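Local coordinates for subtilisin-like protein (Prochloron didemni, PDB 3ZXY) that probably cleaves peptide bonds as a subtilisin-type serine endopeptidase, this chain being the protease domain of a longer protein, at residues E99-N103 / A104-I108; S218-A221 / A222-S226. The protein carries 1 engineered substitution. One frame throughout, in Å; residues are numbered along the deposited sequence.

Contact 1. Residues E99-N103 / A104-I108; sequences ERAVN and AGAHI
Ala-106 N reaches back to Ala-101 O and Gly-105 N to Val-102 O, the two bonds that, with the positive phi of Gly-105 (83°), make a Schellman motif at the C-terminal end of helix 91-103. The motif belongs to the α/β subtilase fold, where the chain leaves this helix for parallel strand 108-111.

Among the backbone bonds, Ala-106 N to Ala-101 O is 3.1 Å long and nearly straight, with an N-H...O angle of 162°. The Gly-105 N to Val-102 O bond measures 3.0 Å, yet its donor stands 62° out of the carbonyl plane, well off a lone-pair direction. Ala-104 N makes two weak bonds across the contact, one to Arg-100 O and one to Ala-101 O.

The apolar part is small. Ala-106 CB points back at the helix and sits 3.3 Å from Ala-101 O, while the methyls Ala-101 CB and Ala-106 CB meet at 4.1 Å. Both methyls also touch Ala-13 on strand 11-16, which places them between helix end and sheet. On the flank, Ala-104 CB lies 3.5 Å from Arg-100 O; the guanidinium of Arg-100 turns to Pro-35 O through NH2.

One water bridges the turn, donating to Val-102 O at 2.9 Å and to Ala-106 O at 2.8 Å, which gives Val-102 O a second donor beside Gly-105 N.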
# COMPACT_ATOMS: atom_id res chain seq x y z
N GLU A 99 -12.06 1.09 9.02
CA GLU A 99 -12.53 1.94 10.13
C GLU A 99 -11.57 1.84 11.34
O GLU A 99 -11.30 2.85 12.00
CB GLU A 99 -14.01 1.61 10.45
CG GLU A 99 -14.85 1.88 9.20
CD GLU A 99 -16.36 1.87 9.36
OE1 GLU A 99 -16.88 1.73 10.49
OE2 GLU A 99 -17.02 2.03 8.30
N ARG A 100 -11.06 0.65 11.63
CA ARG A 100 -10.10 0.45 12.72
C ARG A 100 -8.88 1.33 12.50
O ARG A 100 -8.40 2.01 13.41
CB ARG A 100 -9.67 -1.03 12.78
CG ARG A 100 -8.83 -1.44 13.99
CD ARG A 100 -9.69 -1.69 15.22
NE ARG A 100 -9.00 -2.48 16.26
CZ ARG A 100 -8.31 -1.99 17.29
NH1 ARG A 100 -8.20 -0.69 17.51
NH2 ARG A 100 -7.73 -2.83 18.14
N ALA A 101 -8.38 1.32 11.27
CA ALA A 101 -7.19 2.10 10.93
C ALA A 101 -7.44 3.59 11.00
O ALA A 101 -6.63 4.33 11.55
CB ALA A 101 -6.69 1.73 9.54
N VAL A 102 -8.55 4.06 10.43
CA VAL A 102 -8.90 5.48 10.50
C VAL A 102 -8.99 5.93 11.96
O VAL A 102 -8.45 6.98 12.36
CB VAL A 102 -10.22 5.79 9.77
CG1 VAL A 102 -10.67 7.23 10.06
CG2 VAL A 102 -10.11 5.53 8.27
N ASN A 103 -9.68 5.13 12.79
CA ASN A 103 -9.87 5.49 14.19
C ASN A 103 -8.58 5.49 15.02
O ASN A 103 -8.50 6.19 16.03
CB ASN A 103 -10.90 4.57 14.83
CG ASN A 103 -12.30 4.84 14.31
OD1 ASN A 103 -12.63 5.97 13.95
ND2 ASN A 103 -13.13 3.82 14.29
N ALA A 104 -7.57 4.76 14.55
CA ALA A 104 -6.24 4.70 15.17
C ALA A 104 -5.30 5.79 14.62
O ALA A 104 -4.12 5.83 14.99
CB ALA A 104 -5.62 3.33 14.97
N GLY A 105 -5.81 6.67 13.77
CA GLY A 105 -5.03 7.80 13.28
C GLY A 105 -4.12 7.53 12.10
O GLY A 105 -3.13 8.26 11.90
N ALA A 106 -4.44 6.52 11.30
CA ALA A 106 -3.67 6.24 10.09
C ALA A 106 -3.70 7.44 9.15
O ALA A 106 -4.75 8.06 8.97
CB ALA A 106 -4.22 5.01 9.36
N HIS A 107 -2.56 7.74 8.53
CA HIS A 107 -2.50 8.67 7.39
C HIS A 107 -2.65 7.95 6.08
O HIS A 107 -3.19 8.49 5.12
CB HIS A 107 -1.16 9.41 7.37
CG HIS A 107 -0.96 10.32 8.53
ND1 HIS A 107 -0.26 9.97 9.62
CD2 HIS A 107 -1.39 11.62 8.74
CE1 HIS A 107 -0.26 10.97 10.50
NE2 HIS A 107 -0.95 12.00 9.96
N ILE A 108 -2.11 6.73 6.02
CA ILE A 108 -2.10 5.89 4.83
C ILE A 108 -2.58 4.51 5.26
O ILE A 108 -2.21 4.04 6.34
CB ILE A 108 -0.68 5.78 4.23
CG1 ILE A 108 -0.22 7.12 3.67
CG2 ILE A 108 -0.60 4.70 3.14
CD1 ILE A 108 1.29 7.23 3.59
O HOH W 1 -7.00 8.69 10.60

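Contact 2. Residues S218-A221 / A222-S226; sequences SGVA and ALLLS
The flat groups joining 218-221 to 222-226 are peptide planes of one continuous α-helix, 210-230, and its successive carbonyls, from Ser-218 to Ala-221, each receive the amide N-H four residues on. Near their planes, Val-220 O takes Leu-224 N at 2.9 Å with the donor tilted 15°, and Ser-218 O takes Ala-222 N with a somewhat larger tilt. Ala-222 O is approached differently: Ser-226 N and Ser-226 OG come to it from opposite faces of its plane. Ser-226 OG donates to Ala-222 O at 2.8 Å, 36° out of the carbonyl plane, so a second bond grips this carbonyl inside the helix.

Side chains follow the same spacing. Val-220 and Leu-224 lie side by side and point the same way; CG1 of Val-220, set opposite its backbone N (chi1 171°), meets CD1 of Leu-224 at 4.1 Å. Both belong to the face turned to helix 269-278, where Val-220 touches Val-269 and Leu-224 touches Phe-273. Leu-223, Leu-224 and Leu-225 all hold CG beside the backbone N. This folds each branch point back over the preceding turn, as in the 3.4 Å between Leu-223 CG and Gly-219 O.

This buried helix belongs to the subtilase core. Ala-211, the engineered residue at the predicted nucleophile position, lies close to the helix's N-terminal end. The hydroxyl of Ser-218 is bonded to Asn-110 OD1, and the side chain of Ser-218 is about 11 Å from that of Ala-211. Ala-222 CB rests against two carbonyls of the turn before it, 3.4 Å from Gly-219 O and 3.5 Å from Ser-218 O.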
# COMPACT_ATOMS: atom_id res chain seq x y z
N SER A 218 2.84 2.89 -0.98
CA SER A 218 2.49 3.33 0.37
C SER A 218 3.71 3.88 1.09
O SER A 218 3.63 4.91 1.77
CB SER A 218 1.91 2.18 1.16
OG SER A 218 0.65 1.83 0.61
N GLY A 219 4.84 3.20 0.94
CA GLY A 219 6.10 3.67 1.54
C GLY A 219 6.54 5.02 1.02
O GLY A 219 6.90 5.92 1.81
N VAL A 220 6.51 5.18 -0.30
CA VAL A 220 6.87 6.47 -0.90
C VAL A 220 5.90 7.57 -0.44
O VAL A 220 6.34 8.69 -0.11
CB VAL A 220 6.93 6.38 -2.43
CG1 VAL A 220 7.08 7.78 -3.04
CG2 VAL A 220 8.08 5.46 -2.85
N ALA A 221 4.61 7.27 -0.39
CA ALA A 221 3.61 8.22 0.11
C ALA A 221 3.94 8.64 1.54
O ALA A 221 3.83 9.81 1.89
CB ALA A 221 2.18 7.66 0.02
N ALA A 222 4.38 7.68 2.35
CA ALA A 222 4.75 7.97 3.72
C ALA A 222 5.96 8.90 3.79
O ALA A 222 6.00 9.81 4.61
CB ALA A 222 5.00 6.68 4.49
N LEU A 223 6.94 8.70 2.91
CA LEU A 223 8.09 9.59 2.83
C LEU A 223 7.69 10.99 2.39
O LEU A 223 8.25 11.97 2.88
CB LEU A 223 9.16 9.02 1.91
CG LEU A 223 9.79 7.71 2.38
CD1 LEU A 223 10.83 7.27 1.36
CD2 LEU A 223 10.43 7.85 3.76
N LEU A 224 6.73 11.10 1.47
CA LEU A 224 6.25 12.43 1.05
C LEU A 224 5.52 13.14 2.19
O LEU A 224 5.73 14.34 2.42
CB LEU A 224 5.39 12.31 -0.20
CG LEU A 224 6.17 11.96 -1.47
CD1 LEU A 224 5.21 11.45 -2.55
CD2 LEU A 224 6.97 13.16 -1.98
N LEU A 225 4.68 12.43 2.94
CA LEU A 225 4.08 13.01 4.14
C LEU A 225 5.14 13.42 5.16
O LEU A 225 5.01 14.45 5.80
CB LEU A 225 3.11 12.02 4.79
CG LEU A 225 1.84 11.69 4.02
CD1 LEU A 225 1.12 10.52 4.69
CD2 LEU A 225 0.94 12.92 3.97
N SER A 226 6.17 12.61 5.31
CA SER A 226 7.24 12.91 6.25
C SER A 226 7.95 14.21 5.84
O SER A 226 8.31 15.04 6.69
CB SER A 226 8.21 11.75 6.32
OG SER A 226 7.56 10.60 6.86

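How the contacts relate
Along the chain contact 1 comes first, turning the end of helix 91-103 into strand 108-111 of the parallel sheet; contact 2 follows more than a hundred residues later, within helix 210-230. Each is local, so neither closes a long loop, and they are in series without nesting or crossing. The centres of contacts 1 and 2 are about 16 Å apart, but the C-terminal residues of contact 1 touch the helix of contact 2. Ile-108 supplies the junction: its CD1 lies 3.4 Å from Ala-222 N and 3.5 Å from Leu-225 CD1, while His-107 CB packs 3.7 Å from Leu-225 CD1. The start of a central strand is thereby packed against the buried helix.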